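Local coordinates for protein acetyl-CoA acetyltransferase (Mycobacterium smegmatis, PDB 4EGV) that is a monomeric thiolase-like protein of type 1 whose reaction is not firmly known and which may act as an acyltransferase, at residues G314-P317 with A318-T321; V323-A326 with L327-A330. All blocks are in the same frame, centred on the assembly; numbering follows the deposited sequence.

Both contacts are short-range and use helix 317-330, contact 1 together with the loop before it, and their centres lie about 14 Å apart. Contact 1 sits where the loop after strand 294-303 runs into the helix. It is partly buried, and its chemistry is that of a helix start, with serine and threonine hydroxyls and a proline carbonyl doing most of the work. Contact 2, in the later turns, is mostly buried, with Asn324 and Arg328 exposed. There ordinary helical backbone bonds are joined by a Glu325-Arg328 salt bridge and by apolar packing. Contact 1 looks toward helix 348-357, whereas contact 2 lies against strands 294-303 and 414-421.

Contact 1: residues G314-P317 with A318-T321; sequences GASP and ASVT
Ser316 and Ser319 meet through their hydroxyls where the chain enters helix 317-330. From its CB, Ser316 has Ser319 OG as its near neighbour, 3.7 Å away. One bond further out, Ser316 OG comes within 2.9 Å of Ser319 OG, hydroxyl facing hydroxyl. With chi1 at 179°, OG is turned opposite the backbone N and lies beside the carbonyl carbon, on the side where the helix starts. The same oxygen is hydrogen-bonded to Glu304 OE2, its stronger partner, and that carboxylate oxygen also accepts from the backbone N-H of Ala318. At the amino end of the helix, the negative charge of Glu304 would probably be eased by the helix dipole. The Ser316 carbonyl serves the same turn: Ser319 N reaches Ser316 O in a weak 3.3 Å bond, and Val320 CG2 lies 3.7 Å from Ser316 O.

This is the first turn of the helix in a beta-alpha-beta crossover of the thiolase fold, leading from strand 294-303 to the parallel strand 337-342. Proline, lacking an N-H, fits readily here, since an N-H in the first turn has no carbonyl within the helix to bond to.

Pro317 O takes two firm bonds from Thr321. The backbone bond, Thr321 N to Pro317 O, is 3.0 Å long and nearly straight at 165°. The hydroxyl bond, Thr321 OG1 to Pro317 O, is 2.8 Å long and approaches from above the carbonyl plane, 39° out of it. Thr321 can reach back one turn because OG1 stands beside its own backbone N, opposite the carbonyl carbon. On the neighbouring helix 348-357, Asn352 OD1 accepts from the Ser316 N-H, while the side chain of Ser319 touches Asn352 and Ile353.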
ATOM      1  N   GLY A 314       7.561   0.597  15.266  1.00 46.72           N
ATOM      2  CA  GLY A 314       8.466   0.325  14.155  1.00 46.17           C
ATOM      3  C   GLY A 314       8.219  -0.939  13.341  1.00 45.91           C
ATOM      4  O   GLY A 314       8.978  -1.248  12.424  1.00 45.68           O
ATOM      5  N   ALA A 315       7.166  -1.679  13.672  1.00 45.82           N
ATOM      6  CA  ALA A 315       6.812  -2.888  12.940  1.00 45.68           C
ATOM      7  C   ALA A 315       5.318  -2.995  12.761  1.00 45.60           C
ATOM      8  O   ALA A 315       4.541  -2.330  13.418  1.00 45.01           O
ATOM      9  CB  ALA A 315       7.368  -4.148  13.623  1.00 45.57           C
ATOM     10  N   SER A 316       4.928  -3.839  11.824  1.00 46.01           N
ATOM     11  CA  SER A 316       3.530  -4.131  11.577  1.00 45.89           C
ATOM     12  C   SER A 316       3.407  -5.642  11.372  1.00 45.31           C
ATOM     13  O   SER A 316       3.575  -6.122  10.269  1.00 44.98           O
ATOM     14  CB  SER A 316       3.023  -3.324  10.371  1.00 45.71           C
ATOM     15  OG  SER A 316       1.669  -3.612  10.086  1.00 46.72           O
ATOM     16  N   PRO A 317       3.145  -6.389  12.452  1.00 45.06           N
ATOM     17  CA  PRO A 317       3.030  -7.847  12.378  1.00 44.87           C
ATOM     18  C   PRO A 317       1.827  -8.330  11.570  1.00 43.93           C
ATOM     19  O   PRO A 317       1.893  -9.384  11.002  1.00 43.68           O
ATOM     20  CB  PRO A 317       2.903  -8.277  13.844  1.00 45.26           C
ATOM     21  CG  PRO A 317       3.346  -7.116  14.628  1.00 45.57           C
ATOM     22  CD  PRO A 317       3.073  -5.899  13.835  1.00 45.30           C
ATOM     23  N   ALA A 318       0.748  -7.559  11.525  1.00 43.44           N
ATOM     24  CA  ALA A 318      -0.423  -7.862  10.687  1.00 42.85           C
ATOM     25  C   ALA A 318      -0.112  -7.924   9.191  1.00 42.51           C
ATOM     26  O   ALA A 318      -0.710  -8.680   8.463  1.00 42.68           O
ATOM     27  CB  ALA A 318      -1.561  -6.892  10.957  1.00 42.32           C
ATOM     28  N   SER A 319       0.843  -7.153   8.723  1.00 42.32           N
ATOM     29  CA  SER A 319       1.163  -7.195   7.314  1.00 42.05           C
ATOM     30  C   SER A 319       1.885  -8.472   6.970  1.00 41.68           C
ATOM     31  O   SER A 319       1.692  -9.042   5.938  1.00 41.58           O
ATOM     32  CB  SER A 319       1.972  -5.960   6.922  1.00 42.15           C
ATOM     33  OG  SER A 319       1.335  -4.798   7.419  1.00 41.90           O
ATOM     34  N   VAL A 320       2.737  -8.907   7.859  1.00 41.84           N
ATOM     35  CA  VAL A 320       3.537 -10.082   7.663  1.00 41.89           C
ATOM     36  C   VAL A 320       2.647 -11.312   7.739  1.00 41.85           C
ATOM     37  O   VAL A 320       2.768 -12.217   6.935  1.00 41.38           O
ATOM     38  CB  VAL A 320       4.624 -10.155   8.756  1.00 42.50           C
ATOM     39  CG1 VAL A 320       5.492 -11.406   8.606  1.00 41.86           C
ATOM     40  CG2 VAL A 320       5.453  -8.873   8.773  1.00 42.04           C
ATOM     41  N   THR A 321       1.745 -11.320   8.708  1.00 41.86           N
ATOM     42  CA  THR A 321       0.776 -12.364   8.869  1.00 42.20           C
ATOM     43  C   THR A 321      -0.067 -12.540   7.612  1.00 42.57           C
ATOM     44  O   THR A 321      -0.334 -13.676   7.201  1.00 42.92           O
ATOM     45  CB  THR A 321      -0.126 -12.094  10.079  1.00 42.44           C
ATOM     46  OG1 THR A 321       0.695 -11.894  11.224  1.00 41.87           O
ATOM     47  CG2 THR A 321      -1.064 -13.290  10.376  1.00 42.47           C
TER

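Contact 2: residues V323-A326 with L327-A330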
ATOM      1  N   VAL A 323       0.827 -11.717   4.544  1.00 41.41           N
ATOM      2  CA  VAL A 323       1.723 -12.329   3.574  1.00 41.77           C
ATOM      3  C   VAL A 323       1.861 -13.830   3.787  1.00 42.21           C
ATOM      4  O   VAL A 323       1.745 -14.590   2.853  1.00 41.55           O
ATOM      5  CB  VAL A 323       3.100 -11.664   3.572  1.00 41.77           C
ATOM      6  CG1 VAL A 323       4.130 -12.518   2.863  1.00 40.61           C
ATOM      7  CG2 VAL A 323       3.030 -10.292   2.908  1.00 41.59           C
ATOM      8  N   ASN A 324       2.079 -14.246   5.024  1.00 42.97           N
ATOM      9  CA  ASN A 324       2.263 -15.652   5.330  1.00 43.78           C
ATOM     10  C   ASN A 324       1.027 -16.506   5.145  1.00 44.35           C
ATOM     11  O   ASN A 324       1.134 -17.632   4.679  1.00 44.42           O
ATOM     12  CB  ASN A 324       2.837 -15.844   6.728  1.00 44.01           C
ATOM     13  CG  ASN A 324       4.338 -15.639   6.777  1.00 42.95           C
ATOM     14  OD1 ASN A 324       5.032 -15.875   5.783  1.00 41.00           O
ATOM     15  ND2 ASN A 324       4.844 -15.188   7.929  1.00 39.87           N
ATOM     16  N   GLU A 325      -0.137 -15.973   5.505  1.00 45.07           N
ATOM     17  CA  GLU A 325      -1.416 -16.640   5.282  1.00 45.64           C
ATOM     18  C   GLU A 325      -1.754 -16.776   3.784  1.00 45.60           C
ATOM     19  O   GLU A 325      -2.285 -17.805   3.344  1.00 45.69           O
ATOM     20  CB  GLU A 325      -2.525 -15.931   6.062  1.00 46.07           C
ATOM     21  CG  GLU A 325      -3.970 -16.325   5.721  1.00 48.39           C
ATOM     22  CD  GLU A 325      -4.333 -17.750   6.128  1.00 51.44           C
ATOM     23  OE1 GLU A 325      -3.571 -18.379   6.872  1.00 53.39           O
ATOM     24  OE2 GLU A 325      -5.390 -18.236   5.701  1.00 51.67           O
ATOM     25  N   ALA A 326      -1.432 -15.754   2.998  1.00 45.47           N
ATOM     26  CA  ALA A 326      -1.613 -15.796   1.564  1.00 45.24           C
ATOM     27  C   ALA A 326      -0.721 -16.811   0.914  1.00 45.41           C
ATOM     28  O   ALA A 326      -1.087 -17.378  -0.081  1.00 44.92           O
ATOM     29  CB  ALA A 326      -1.344 -14.481   0.997  1.00 45.47           C
ATOM     30  N   LEU A 327       0.467 -17.013   1.475  1.00 45.96           N
ATOM     31  CA  LEU A 327       1.392 -18.045   1.061  1.00 46.43           C
ATOM     32  C   LEU A 327       0.838 -19.440   1.337  1.00 47.40           C
ATOM     33  O   LEU A 327       0.903 -20.315   0.494  1.00 46.75           O
ATOM     34  CB  LEU A 327       2.731 -17.850   1.768  1.00 46.22           C
ATOM     35  CG  LEU A 327       4.030 -17.452   1.057  1.00 45.07           C
ATOM     36  CD1 LEU A 327       3.804 -16.894  -0.320  1.00 44.60           C
ATOM     37  CD2 LEU A 327       4.824 -16.465   1.873  1.00 43.87           C
ATOM     38  N   ARG A 328       0.287 -19.632   2.527  1.00 48.60           N
ATOM     39  CA  ARG A 328      -0.343 -20.893   2.879  1.00 49.89           C
ATOM     40  C   ARG A 328      -1.488 -21.297   1.914  1.00 49.97           C
ATOM     41  O   ARG A 328      -1.396 -22.322   1.250  1.00 49.80           O
ATOM     42  CB  ARG A 328      -0.803 -20.882   4.343  1.00 50.21           C
ATOM     43  CG  ARG A 328      -1.136 -22.256   4.882  1.00 51.63           C
ATOM     44  CD  ARG A 328      -1.882 -22.179   6.202  1.00 54.20           C
ATOM     45  NE  ARG A 328      -3.179 -21.523   6.082  1.00 56.32           N
ATOM     46  CZ  ARG A 328      -4.323 -22.130   5.774  1.00 57.11           C
ATOM     47  NH1 ARG A 328      -4.361 -23.422   5.562  1.00 57.45           N
ATOM     48  NH2 ARG A 328      -5.441 -21.437   5.688  1.00 56.31           N
ATOM     49  N   VAL A 329      -2.477 -20.443   1.783  1.00 50.39           N
ATOM     50  CA  VAL A 329      -3.520 -20.553   0.790  1.00 50.98           C
ATOM     51  C   VAL A 329      -3.098 -20.968  -0.619  1.00 51.73           C
ATOM     52  O   VAL A 329      -3.809 -21.679  -1.250  1.00 52.37           O
ATOM     53  CB  VAL A 329      -4.377 -19.266   0.791  1.00 50.68           C
ATOM     54  CG1 VAL A 329      -5.510 -19.356  -0.122  1.00 50.32           C
ATOM     55  CG2 VAL A 329      -4.892 -19.028   2.127  1.00 49.88           C
ATOM     56  N   ALA A 330      -1.947 -20.564  -1.110  1.00 52.40           N
ATOM     57  CA  ALA A 330      -1.515 -20.993  -2.423  1.00 53.73           C
ATOM     58  C   ALA A 330      -0.891 -22.359  -2.482  1.00 54.13           C
ATOM     59  O   ALA A 330      -0.735 -22.898  -3.536  1.00 55.44           O
ATOM     60  CB  ALA A 330      -0.582 -20.033  -2.968  1.00 53.38           C
TER
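Glu325 and Arg328, three residues apart on helix 317-330, lie side by side and join in a two-point salt bridge. Arg328 presents its NE edge. NE donates to Glu325 OE1 over 3.3 Å, striking from above the carboxylate plane, and NH2 donates to Glu325 OE2 over 3.2 Å on the syn side. Both bonds are nearly straight and lie close to the guanidinium plane, although the two flat groups are turned 36° against each other. A bend at chi2 of Glu325 (68°) and another at chi3 of Arg328 allow the ends to meet. OE2 has a second and stronger partner, the backbone N-H of Asn431, outside the helix.

Four backbone N-H groups, those of Leu327 to Ala330, bond back into the preceding turn. Leu327 N bonds to Val323 O, Arg328 N to Asn324 O and Val329 N to Glu325 O, each at 3.1 Å, while Ala330 N has two weak partners, Ala326 O at 3.5 Å and Leu327 O at 3.3 Å. On the apolar side Val323 CG1 meets Leu327 CD2 at 4.1 Å, the two side chains pointing the same way.

Val323 and Ala326 rest on Val417 and Leu327 on Ile419 of strand 414-421, while Glu325, Val329 and Ala330 touch Ala300, His299 and Arg297 of strand 294-303 respectively, packing the helix against the mixed sheet.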